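Local coordinates for protein Sso-CP2 metallo-carboxypetidase (Sulfolobus solfataricus, PDB 4MMO) that probably acts as a zinc-dependent carboxypeptidase of the M20 family, cleaving residues from the carboxyl ends of peptides, at residues A[114-119]-A[129-134]; A[56-61]-A[118-123]; A[75-80]-A[86-91]; A[101-106]-A[406-411]. All blocks are in the same frame, centred on the assembly; numbering follows the deposited sequence.

Interaction 1: residues A[114-119]-A[129-134]; sequences FAIKHL and VKLLYE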
loop_
_atom_site.group_PDB
_atom_site.type_symbol
_atom_site.label_atom_id
_atom_site.label_comp_id
_atom_site.label_asym_id
_atom_site.label_seq_id
_atom_site.Cartn_x
_atom_site.Cartn_y
_atom_site.Cartn_z
ATOM N N PHE A 114 15.164 -39.336 13.443
ATOM C CA PHE A 114 16.075 -40.419 13.120
ATOM C C PHE A 114 17.137 -40.602 14.211
ATOM O O PHE A 114 17.617 -41.713 14.422
ATOM C CB PHE A 114 16.705 -40.204 11.744
ATOM C CG PHE A 114 15.853 -40.717 10.613
ATOM C CD1 PHE A 114 15.783 -42.075 10.352
ATOM C CD2 PHE A 114 15.107 -39.848 9.832
ATOM C CE1 PHE A 114 14.994 -42.558 9.326
ATOM C CE2 PHE A 114 14.317 -40.326 8.802
ATOM C CZ PHE A 114 14.260 -41.682 8.550
ATOM N N ALA A 115 17.481 -39.527 14.915
ATOM C CA ALA A 115 18.377 -39.635 16.063
ATOM C C ALA A 115 17.725 -40.493 17.141
ATOM O O ALA A 115 18.347 -41.406 17.680
ATOM C CB ALA A 115 18.718 -38.261 16.617
ATOM N N ILE A 116 16.462 -40.203 17.442
ATOM C CA ILE A 116 15.731 -40.947 18.459
ATOM C C ILE A 116 15.654 -42.416 18.069
ATOM O O ILE A 116 15.823 -43.300 18.910
ATOM C CB ILE A 116 14.313 -40.380 18.660
ATOM C CG1 ILE A 116 14.394 -38.956 19.211
ATOM C CG2 ILE A 116 13.500 -41.255 19.618
ATOM C CD1 ILE A 116 13.069 -38.202 19.180
ATOM N N LYS A 117 15.404 -42.664 16.788
ATOM C CA LYS A 117 15.320 -44.019 16.263
ATOM C C LYS A 117 16.620 -44.776 16.490
ATOM O O LYS A 117 16.612 -45.933 16.910
ATOM C CB LYS A 117 15.025 -43.983 14.766
ATOM C CG LYS A 117 14.890 -45.353 14.127
ATOM C CD LYS A 117 14.810 -45.251 12.613
ATOM C CE LYS A 117 14.205 -46.504 12.010
ATOM N NZ LYS A 117 14.870 -47.746 12.488
ATOM N N HIS A 118 17.735 -44.123 16.187
ATOM C CA HIS A 118 19.038 -44.751 16.318
ATOM C C HIS A 118 19.286 -45.167 17.763
ATOM O O HIS A 118 19.684 -46.300 18.030
ATOM C CB HIS A 118 20.135 -43.809 15.822
ATOM C CG HIS A 118 20.075 -43.547 14.349
ATOM N ND1 HIS A 118 20.926 -42.668 13.712
ATOM C CD2 HIS A 118 19.268 -44.050 13.387
ATOM C CE1 HIS A 118 20.642 -42.640 12.424
ATOM N NE2 HIS A 118 19.638 -43.470 12.198
ATOM N N LEU A 119 19.024 -44.258 18.697
ATOM C CA LEU A 119 19.223 -44.552 20.108
ATOM C C LEU A 119 18.305 -45.680 20.575
ATOM O O LEU A 119 18.724 -46.542 21.342
ATOM C CB LEU A 119 19.008 -43.299 20.958
ATOM C CG LEU A 119 20.001 -42.154 20.730
ATOM C CD1 LEU A 119 19.734 -41.019 21.708
ATOM C CD2 LEU A 119 21.444 -42.623 20.856
ATOM N N VAL A 129 10.820 -39.032 25.838
ATOM C CA VAL A 129 10.634 -38.012 24.816
ATOM C C VAL A 129 9.164 -37.864 24.456
ATOM O O VAL A 129 8.483 -38.842 24.138
ATOM C CB VAL A 129 11.452 -38.335 23.552
ATOM C CG1 VAL A 129 11.156 -37.337 22.432
ATOM C CG2 VAL A 129 12.928 -38.327 23.883
ATOM N N LYS A 130 8.687 -36.628 24.521
ATOM C CA LYS A 130 7.355 -36.277 24.055
ATOM C C LYS A 130 7.504 -35.383 22.838
ATOM O O LYS A 130 8.259 -34.407 22.868
ATOM C CB LYS A 130 6.583 -35.558 25.154
ATOM C CG LYS A 130 6.327 -36.421 26.370
ATOM C CD LYS A 130 5.587 -35.657 27.446
ATOM C CE LYS A 130 5.145 -36.583 28.565
ATOM N NZ LYS A 130 4.425 -35.843 29.634
ATOM N N LEU A 131 6.796 -35.733 21.767
ATOM C CA LEU A 131 6.877 -35.009 20.503
ATOM C C LEU A 131 5.618 -34.187 20.277
ATOM O O LEU A 131 4.506 -34.680 20.460
ATOM C CB LEU A 131 7.042 -35.986 19.340
ATOM C CG LEU A 131 8.239 -36.936 19.365
ATOM C CD1 LEU A 131 8.168 -37.854 18.154
ATOM C CD2 LEU A 131 9.558 -36.173 19.391
ATOM N N LEU A 132 5.800 -32.934 19.878
ATOM C CA LEU A 132 4.674 -32.056 19.586
ATOM C C LEU A 132 4.931 -31.282 18.304
ATOM O O LEU A 132 5.685 -30.310 18.294
ATOM C CB LEU A 132 4.424 -31.088 20.746
ATOM C CG LEU A 132 3.093 -30.334 20.702
ATOM C CD1 LEU A 132 1.942 -31.298 20.846
ATOM C CD2 LEU A 132 3.019 -29.276 21.791
ATOM N N TYR A 133 4.299 -31.736 17.225
ATOM C CA TYR A 133 4.441 -31.114 15.917
ATOM C C TYR A 133 3.163 -30.373 15.525
ATOM O O TYR A 133 2.115 -31.000 15.347
ATOM C CB TYR A 133 4.745 -32.178 14.866
ATOM C CG TYR A 133 5.958 -33.030 15.164
ATOM C CD1 TYR A 133 7.065 -32.499 15.818
ATOM C CD2 TYR A 133 6.001 -34.363 14.780
ATOM C CE1 TYR A 133 8.177 -33.274 16.079
ATOM C CE2 TYR A 133 7.103 -35.145 15.036
ATOM C CZ TYR A 133 8.192 -34.596 15.688
ATOM O OH TYR A 133 9.295 -35.376 15.949
ATOM N N GLU A 134 3.249 -29.048 15.391
ATOM C CA GLU A 134 2.096 -28.242 14.983
ATOM C C GLU A 134 2.162 -27.887 13.499
ATOM O O GLU A 134 3.193 -28.075 12.848
ATOM C CB GLU A 134 1.986 -26.963 15.822
ATOM C CG GLU A 134 3.015 -25.871 15.496
ATOM C CD GLU A 134 2.493 -24.469 15.775
ATOM O OE1 GLU A 134 1.295 -24.211 15.526
ATOM O OE2 GLU A 134 3.281 -23.621 16.245
#
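Val129 O, on the strand residue that meets Ile116 of the helix, accepts a backbone hydrogen bond from Ile58 N on the adjoining antiparallel strand. Two residues on, Leu131 N donates to Ala56 O. With the strand backbone tied within the sheet in this way, the side chains of Val129 and Leu131 project from the same face toward the helix, and the contact with it is wholly apolar. Ile116 carries the helix side of it. Its CG1 branch lies beside the backbone N and runs on extended (chi2 168°), which places CD1 farthest out. That methyl of Ile116, CD1, meets Val129 CG1 tip to tip at 3.9 Å. Leu131 comes differently: its side chain and that of Ile116 run alongside each other, pointing opposite ways, with Leu131 CD2 4.1 Å from Ile116 CD1. One methyl of the helix thus touches two alternate residues of the strand. Leu39 of helix 24-39 also packs on Ile116, and all three touching residues are buried. Helix 102-121 links parallel strands 65-71 and 128-134, neighbours in the mixed sheet, and the contact packs that helix onto the second strand, as in a beta-alpha-beta crossover of an alpha/beta domain.

Interaction 2: residues A[56-61]-A[118-123]; sequences AEINVN and HLLDKN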
loop_
_atom_site.group_PDB
_atom_site.type_symbol
_atom_site.label_atom_id
_atom_site.label_comp_id
_atom_site.label_asym_id
_atom_site.label_seq_id
_atom_site.Cartn_x
_atom_site.Cartn_y
_atom_site.Cartn_z
ATOM N N ALA A 56 3.192 -37.676 20.173
ATOM C CA ALA A 56 3.650 -39.025 20.481
ATOM C C ALA A 56 4.535 -39.002 21.715
ATOM O O ALA A 56 5.223 -38.014 21.981
ATOM C CB ALA A 56 4.404 -39.618 19.300
ATOM N N GLU A 57 4.502 -40.095 22.465
ATOM C CA GLU A 57 5.343 -40.245 23.639
ATOM C C GLU A 57 6.214 -41.479 23.483
ATOM O O GLU A 57 5.728 -42.552 23.134
ATOM C CB GLU A 57 4.490 -40.360 24.904
ATOM C CG GLU A 57 5.311 -40.512 26.177
ATOM C CD GLU A 57 4.464 -40.449 27.430
ATOM O OE1 GLU A 57 3.222 -40.494 27.316
ATOM O OE2 GLU A 57 5.042 -40.356 28.532
ATOM N N ILE A 58 7.509 -41.300 23.722
ATOM C CA ILE A 58 8.453 -42.405 23.780
ATOM C C ILE A 58 8.915 -42.528 25.226
ATOM O O ILE A 58 9.776 -41.771 25.675
ATOM C CB ILE A 58 9.669 -42.171 22.861
ATOM C CG1 ILE A 58 9.214 -41.934 21.419
ATOM C CG2 ILE A 58 10.618 -43.360 22.910
ATOM C CD1 ILE A 58 8.992 -40.478 21.073
ATOM N N ASN A 59 8.322 -43.469 25.952
ATOM C CA ASN A 59 8.649 -43.679 27.355
ATOM C C ASN A 59 9.614 -44.841 27.550
ATOM O O ASN A 59 9.348 -45.957 27.106
ATOM C CB ASN A 59 7.383 -43.934 28.169
ATOM C CG ASN A 59 7.666 -44.067 29.652
ATOM O OD1 ASN A 59 7.887 -43.073 30.344
ATOM N ND2 ASN A 59 7.667 -45.299 30.147
ATOM N N VAL A 60 10.735 -44.562 28.213
ATOM C CA VAL A 60 11.716 -45.587 28.559
ATOM C C VAL A 60 11.946 -45.627 30.070
ATOM O O VAL A 60 13.000 -46.054 30.534
ATOM C CB VAL A 60 13.060 -45.344 27.844
ATOM C CG1 VAL A 60 12.901 -45.519 26.343
ATOM C CG2 VAL A 60 13.606 -43.956 28.171
ATOM N N ASN A 61 10.952 -45.177 30.829
ATOM C CA ASN A 61 11.013 -45.186 32.289
ATOM C C ASN A 61 12.214 -44.430 32.857
ATOM O O ASN A 61 12.706 -44.757 33.937
ATOM C CB ASN A 61 11.005 -46.626 32.808
ATOM C CG ASN A 61 9.723 -47.356 32.469
ATOM O OD1 ASN A 61 9.712 -48.277 31.650
ATOM N ND2 ASN A 61 8.628 -46.945 33.099
ATOM N N HIS A 118 17.735 -44.123 16.187
ATOM C CA HIS A 118 19.038 -44.751 16.318
ATOM C C HIS A 118 19.286 -45.167 17.763
ATOM O O HIS A 118 19.684 -46.300 18.030
ATOM C CB HIS A 118 20.135 -43.809 15.822
ATOM C CG HIS A 118 20.075 -43.547 14.349
ATOM N ND1 HIS A 118 20.926 -42.668 13.712
ATOM C CD2 HIS A 118 19.268 -44.050 13.387
ATOM C CE1 HIS A 118 20.642 -42.640 12.424
ATOM N NE2 HIS A 118 19.638 -43.470 12.198
ATOM N N LEU A 119 19.024 -44.258 18.697
ATOM C CA LEU A 119 19.223 -44.552 20.108
ATOM C C LEU A 119 18.305 -45.680 20.575
ATOM O O LEU A 119 18.724 -46.542 21.342
ATOM C CB LEU A 119 19.008 -43.299 20.958
ATOM C CG LEU A 119 20.001 -42.154 20.730
ATOM C CD1 LEU A 119 19.734 -41.019 21.708
ATOM C CD2 LEU A 119 21.444 -42.623 20.856
ATOM N N LEU A 120 17.059 -45.676 20.110
ATOM C CA LEU A 120 16.121 -46.748 20.436
ATOM C C LEU A 120 16.622 -48.091 19.909
ATOM O O LEU A 120 16.540 -49.109 20.596
ATOM C CB LEU A 120 14.738 -46.459 19.846
ATOM C CG LEU A 120 13.822 -45.491 20.599
ATOM C CD1 LEU A 120 12.564 -45.220 19.788
ATOM C CD2 LEU A 120 13.459 -46.038 21.967
ATOM N N ASP A 121 17.136 -48.085 18.682
ATOM C CA ASP A 121 17.614 -49.305 18.040
ATOM C C ASP A 121 18.811 -49.916 18.770
ATOM O O ASP A 121 19.134 -51.087 18.565
ATOM C CB ASP A 121 17.994 -49.027 16.581
ATOM C CG ASP A 121 16.781 -48.797 15.687
ATOM O OD1 ASP A 121 15.643 -49.087 16.116
ATOM O OD2 ASP A 121 16.975 -48.335 14.542
ATOM N N LYS A 122 19.465 -49.120 19.612
ATOM C CA LYS A 122 20.634 -49.577 20.357
ATOM C C LYS A 122 20.355 -49.661 21.857
ATOM O O LYS A 122 21.261 -49.928 22.647
ATOM C CB LYS A 122 21.813 -48.630 20.125
ATOM C CG LYS A 122 22.192 -48.424 18.670
ATOM C CD LYS A 122 23.416 -47.521 18.564
ATOM C CE LYS A 122 23.517 -46.835 17.211
ATOM N NZ LYS A 122 23.470 -45.349 17.341
ATOM N N ASN A 123 19.104 -49.433 22.245
ATOM C CA ASN A 123 18.737 -49.366 23.656
ATOM C C ASN A 123 19.612 -48.371 24.422
ATOM O O ASN A 123 20.061 -48.646 25.536
ATOM C CB ASN A 123 18.797 -50.756 24.300
ATOM C CG ASN A 123 17.555 -51.581 24.019
ATOM O OD1 ASN A 123 16.646 -51.658 24.847
ATOM N ND2 ASN A 123 17.506 -52.199 22.845
#
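Ile58, the last residue of strand 53-58, and Leu120, near the end of helix 102-121, make the close part of this contact. Their side chains cross obliquely, and a single branch of the isoleucine serves both methyls of the leucine: Ile58 CG2 lies 4.0 Å from Leu120 CD2 and 4.1 Å from Leu120 CD1. In Ile58 the CG2 methyl is the branch set opposite the backbone N (chi1 of CG1 -57°), which turns it to the helix and leaves CG1 to run beside that N. Leu39 of helix 24-39 and Leu125 of the following loop each pack on both Ile58 and Leu120, and Leu125 extends to Val60 as well.

The other side is looser. Val60 lies beyond the strand, where the chain has become a loop, and its CG1 approaches Leu120 CD2 only to 4.4 Å; both residues remain partly exposed. The backbone N of Val60 is bonded to the side chain of Asn128. On the helix side, Asp121, Lys122 and Asn123 are exposed. A Schellman motif ends the helix there, with Asn123 at positive phi as its C-prime residue: Glu124 N bonds to Leu119 O, and Asn123 N donates to Leu120 O at 3.1 Å. The residue whose methyls pack on the strand thus also supplies a carbonyl to the helix terminus. No hydrogen bond or charge pair joins the two segments, so their contact rests on nondirectional hydrophobic packing, strongest at Ile58 and fading toward solvent at Val60.

Interaction 3: residues A[75-80]-A[86-91]; sequences QPVDPI and APFSAT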
loop_
_atom_site.group_PDB
_atom_site.type_symbol
_atom_site.label_atom_id
_atom_site.label_comp_id
_atom_site.label_asym_id
_atom_site.label_seq_id
_atom_site.Cartn_x
_atom_site.Cartn_y
_atom_site.Cartn_z
ATOM N N GLN A 75 6.402 -22.082 4.743
ATOM C CA GLN A 75 6.027 -20.799 4.163
ATOM C C GLN A 75 5.505 -20.985 2.739
ATOM O O GLN A 75 5.825 -21.982 2.086
ATOM C CB GLN A 75 7.235 -19.861 4.138
ATOM C CG GLN A 75 7.567 -19.220 5.481
ATOM C CD GLN A 75 6.945 -17.844 5.650
ATOM O OE1 GLN A 75 6.959 -17.026 4.731
ATOM N NE2 GLN A 75 6.397 -17.584 6.831
ATOM N N PRO A 76 4.710 -20.019 2.245
ATOM C CA PRO A 76 4.259 -20.073 0.848
ATOM C C PRO A 76 5.451 -19.987 -0.096
ATOM O O PRO A 76 6.551 -19.682 0.370
ATOM C CB PRO A 76 3.367 -18.831 0.706
ATOM C CG PRO A 76 3.030 -18.414 2.101
ATOM C CD PRO A 76 4.200 -18.825 2.943
ATOM N N VAL A 77 5.242 -20.246 -1.386
ATOM C CA VAL A 77 6.346 -20.319 -2.341
ATOM C C VAL A 77 6.198 -19.338 -3.500
ATOM O O VAL A 77 6.974 -19.375 -4.454
ATOM C CB VAL A 77 6.506 -21.749 -2.898
ATOM C CG1 VAL A 77 6.779 -22.724 -1.764
ATOM C CG2 VAL A 77 5.263 -22.174 -3.676
ATOM N N ASP A 78 5.214 -18.452 -3.415
ATOM C CA ASP A 78 5.009 -17.454 -4.454
ATOM C C ASP A 78 6.076 -16.365 -4.350
ATOM O O ASP A 78 6.429 -15.956 -3.247
ATOM C CB ASP A 78 3.615 -16.842 -4.329
ATOM C CG ASP A 78 2.513 -17.877 -4.437
ATOM O OD1 ASP A 78 2.257 -18.363 -5.559
ATOM O OD2 ASP A 78 1.900 -18.203 -3.398
ATOM N N PRO A 79 6.593 -15.887 -5.495
ATOM C CA PRO A 79 6.226 -16.252 -6.867
ATOM C C PRO A 79 7.011 -17.450 -7.403
ATOM O O PRO A 79 8.240 -17.450 -7.358
ATOM C CB PRO A 79 6.566 -14.986 -7.663
ATOM C CG PRO A 79 7.586 -14.238 -6.827
ATOM C CD PRO A 79 7.698 -14.914 -5.484
ATOM N N ILE A 80 6.293 -18.441 -7.924
ATOM C CA ILE A 80 6.894 -19.684 -8.406
ATOM C C ILE A 80 7.957 -19.430 -9.471
ATOM O O ILE A 80 8.875 -20.232 -9.645
ATOM C CB ILE A 80 5.806 -20.645 -8.967
ATOM C CG1 ILE A 80 5.041 -21.322 -7.830
ATOM C CG2 ILE A 80 6.410 -21.744 -9.841
ATOM C CD1 ILE A 80 4.105 -20.417 -7.061
ATOM N N ALA A 86 11.182 -26.769 -8.892
ATOM C CA ALA A 86 9.860 -26.706 -8.275
ATOM C C ALA A 86 10.002 -26.716 -6.752
ATOM O O ALA A 86 10.746 -27.534 -6.216
ATOM C CB ALA A 86 9.003 -27.871 -8.732
ATOM N N PRO A 87 9.291 -25.807 -6.055
ATOM C CA PRO A 87 9.421 -25.662 -4.600
ATOM C C PRO A 87 9.332 -26.957 -3.806
ATOM O O PRO A 87 9.921 -27.024 -2.728
ATOM C CB PRO A 87 8.245 -24.755 -4.239
ATOM C CG PRO A 87 8.037 -23.933 -5.436
ATOM C CD PRO A 87 8.352 -24.815 -6.608
ATOM N N PHE A 88 8.619 -27.957 -4.317
ATOM C CA PHE A 88 8.441 -29.208 -3.583
ATOM C C PHE A 88 8.988 -30.425 -4.329
ATOM O O PHE A 88 8.589 -31.557 -4.073
ATOM C CB PHE A 88 6.970 -29.383 -3.212
ATOM C CG PHE A 88 6.468 -28.317 -2.285
ATOM C CD1 PHE A 88 6.784 -28.355 -0.933
ATOM C CD2 PHE A 88 5.707 -27.262 -2.762
ATOM C CE1 PHE A 88 6.338 -27.370 -0.071
ATOM C CE2 PHE A 88 5.257 -26.272 -1.905
ATOM C CZ PHE A 88 5.574 -26.325 -0.557
ATOM N N SER A 89 9.931 -30.189 -5.233
ATOM C CA SER A 89 10.575 -31.280 -5.952
ATOM C C SER A 89 11.563 -32.030 -5.058
ATOM O O SER A 89 11.787 -33.225 -5.249
ATOM C CB SER A 89 11.296 -30.750 -7.193
ATOM O OG SER A 89 12.222 -29.730 -6.858
ATOM N N ALA A 90 12.135 -31.329 -4.078
ATOM C CA ALA A 90 13.193 -31.889 -3.231
ATOM C C ALA A 90 14.305 -32.441 -4.109
ATOM O O ALA A 90 14.794 -33.549 -3.902
ATOM C CB ALA A 90 12.643 -32.968 -2.314
ATOM N N THR A 91 14.681 -31.654 -5.108
ATOM C CA THR A 91 15.716 -32.037 -6.050
ATOM C C THR A 91 17.068 -32.076 -5.361
ATOM O O THR A 91 17.407 -31.177 -4.590
ATOM C CB THR A 91 15.781 -31.033 -7.215
ATOM O OG1 THR A 91 14.568 -31.105 -7.973
ATOM C CG2 THR A 91 16.970 -31.319 -8.130
#
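Val77 meets the outer CB-CG edge of the Pro87 ring at a slant: Val77 CG1 rests 3.5 Å from Pro87 CB, and Val77 CG2 lies 3.7 Å from Pro87 CG, so the two methyls spread along that edge. Val77 adopts chi1 -60°, which puts CG2 between the backbone N and the carbonyl carbon and CG1 beside the N; the latter methyl also reaches the next residue. There Val77 CG1 meets the Phe88 ring obliquely, 3.9 Å from CE2. Pro87 and Phe88 are the central residues of a type I beta turn from Ala86 to Ser89, in the loop that runs from strand 65-71 to the short hairpin 91-98. Ala86 O is gripped twice, by Ser89 N at 2.9 Å and by Ser89 OG at 2.7 Å; the hydroxyl lies in the plane of the carbonyl, at one of its lone pairs. Thr91 OG1 donates to Ser89 OG at 2.9 Å, and Ala90 with Thr91 forms a G1 beta bulge opposite Tyr98. Arg100 bonds to the carbonyls of Gln75 and Pro76 and pairs through its backbone with Pro87, bridging both segments. Gln75 NE2 is hydrogen-bonded to Glu138, a zinc-binding residue that holds no metal in this chain.

Interaction 4: residues A[101-106]-A[406-411]; sequences GASDNK and SNAHAP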
loop_
_atom_site.group_PDB
_atom_site.type_symbol
_atom_site.label_atom_id
_atom_site.label_comp_id
_atom_site.label_asym_id
_atom_site.label_seq_id
_atom_site.Cartn_x
_atom_site.Cartn_y
_atom_site.Cartn_z
ATOM N N GLY A 101 10.883 -25.680 2.979
ATOM C CA GLY A 101 10.792 -26.460 4.202
ATOM C C GLY A 101 12.032 -27.269 4.545
ATOM O O GLY A 101 12.051 -27.987 5.540
ATOM N N ALA A 102 13.069 -27.162 3.726
ATOM C CA ALA A 102 14.276 -27.952 3.932
ATOM C C ALA A 102 14.982 -27.529 5.229
ATOM O O ALA A 102 15.394 -28.368 6.028
ATOM C CB ALA A 102 15.202 -27.805 2.741
ATOM N N SER A 103 15.084 -26.219 5.426
ATOM C CA SER A 103 15.690 -25.640 6.612
ATOM C C SER A 103 14.643 -25.393 7.698
ATOM O O SER A 103 14.822 -25.800 8.847
ATOM C CB SER A 103 16.374 -24.326 6.240
ATOM O OG SER A 103 16.908 -23.688 7.387
ATOM N N ASP A 104 13.553 -24.731 7.315
ATOM C CA ASP A 104 12.484 -24.345 8.233
ATOM C C ASP A 104 11.200 -25.066 7.827
ATOM O O ASP A 104 10.488 -24.564 6.962
ATOM C CB ASP A 104 12.283 -22.821 8.149
ATOM C CG ASP A 104 11.140 -22.312 9.025
ATOM O OD1 ASP A 104 10.698 -23.032 9.944
ATOM O OD2 ASP A 104 10.688 -21.168 8.798
ATOM N N ASN A 105 10.867 -26.216 8.426
ATOM C CA ASN A 105 11.539 -26.801 9.590
ATOM C C ASN A 105 11.547 -28.334 9.487
ATOM O O ASN A 105 11.689 -29.036 10.489
ATOM C CB ASN A 105 10.802 -26.345 10.860
ATOM C CG ASN A 105 11.431 -26.859 12.152
ATOM O OD1 ASN A 105 10.733 -27.406 13.011
ATOM N ND2 ASN A 105 12.745 -26.687 12.295
ATOM N N LYS A 106 11.400 -28.859 8.271
ATOM C CA LYS A 106 11.249 -30.306 8.082
ATOM C C LYS A 106 12.548 -31.103 8.228
ATOM O O LYS A 106 12.541 -32.204 8.775
ATOM C CB LYS A 106 10.634 -30.611 6.715
ATOM C CG LYS A 106 9.200 -30.133 6.564
ATOM C CD LYS A 106 8.620 -30.589 5.238
ATOM C CE LYS A 106 7.161 -30.164 5.080
ATOM N NZ LYS A 106 6.633 -30.527 3.739
ATOM N N SER A 406 20.843 -21.293 3.482
ATOM C CA SER A 406 19.622 -22.062 3.248
ATOM C C SER A 406 18.468 -21.320 2.566
ATOM O O SER A 406 17.557 -21.962 2.052
ATOM C CB SER A 406 19.126 -22.659 4.565
ATOM O OG SER A 406 19.929 -23.759 4.956
ATOM N N ASN A 407 18.496 -19.992 2.565
ATOM C CA ASN A 407 17.428 -19.203 1.951
ATOM C C ASN A 407 16.036 -19.571 2.479
ATOM O O ASN A 407 15.088 -19.735 1.708
ATOM C CB ASN A 407 17.463 -19.340 0.422
ATOM C CG ASN A 407 18.582 -18.536 -0.215
ATOM O OD1 ASN A 407 18.912 -17.439 0.237
ATOM N ND2 ASN A 407 19.170 -19.079 -1.276
ATOM N N ALA A 408 15.919 -19.709 3.795
ATOM C CA ALA A 408 14.619 -19.923 4.417
ATOM C C ALA A 408 13.790 -18.645 4.297
ATOM O O ALA A 408 14.322 -17.539 4.408
ATOM C CB ALA A 408 14.783 -20.319 5.875
ATOM N N HIS A 409 12.489 -18.798 4.067
ATOM C CA HIS A 409 11.611 -17.649 3.856
ATOM C C HIS A 409 12.012 -16.913 2.580
ATOM O O HIS A 409 11.967 -15.684 2.516
ATOM N N ALA A 410 12.403 -17.682 1.567
ATOM C CA ALA A 410 12.890 -17.125 0.312
ATOM C C ALA A 410 12.907 -18.228 -0.745
ATOM O O ALA A 410 12.822 -19.410 -0.410
ATOM C CB ALA A 410 14.278 -16.546 0.508
ATOM N N PRO A 411 13.008 -17.853 -2.029
ATOM C CA PRO A 411 12.984 -18.905 -3.049
ATOM C C PRO A 411 14.273 -19.722 -3.086
ATOM O O PRO A 411 15.327 -19.241 -2.672
ATOM C CB PRO A 411 12.802 -18.124 -4.353
ATOM C CG PRO A 411 13.365 -16.785 -4.072
ATOM C CD PRO A 411 13.065 -16.508 -2.626
#
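Ser103 and Ser406 meet through their methylenes, CB to CB at 3.6 Å, and no hydrogen bond forms between them. Beside this pair, the methyl CB of Ala408 lies 4.2 Å from Asp104 CB and 4.3 Å from Ser103 OG. Asp104 faces the loop only with its CB; its carboxylate, carried out opposite the backbone N (chi1 177°), binds zinc through OD1 together with His71 and Glu163. A cis peptide joins Asp104 to Asn105, whose side chain bonds to the backbone N of His71 and the O of Glu163, tying the metal ligand to the two others; a zinc-binding aspartate followed by a cis peptide is as in M20 family metallopeptidases. Further out, Glu413 accepts from the N of Gly101, Ser103 and Asp104, while Ser406 OG is bonded to Gly403 N and Asn414 O. A type II turn from Asn407 to Ala410 presents Ala408; its His409 is poorly ordered, with no side chain modelled. Helix 102-121 opens here with a wider pi-type turn, closed by Lys106 N to Gly101 O at 2.9 Å. Its first residues lie against Ile415 of strand 414-416, which also touches Ser406 and leads into helix 417-433.

Helix 102-121 threads through three of the contacts: its start enters interaction 4, its later turns interaction 1 and its end interaction 2. Interactions 1 and 2 have centres 9 Å apart, share His118 and Leu119, and reach neighbouring strands, 128-134 and 53-58, of the mixed sheet. Interactions 3 and 4 lie 10 Å apart between centres without touching, whereas the centres of 2 and 3 are about 34 Å apart. Along the chain, interaction 3 closes before interactions 4 and 1 open, and segment 406-411 returns some 300 residues after its partner. The helix therefore starts at the zinc site in interaction 4, packs on the sheet in interaction 1 and ends in interaction 2, away from the metal.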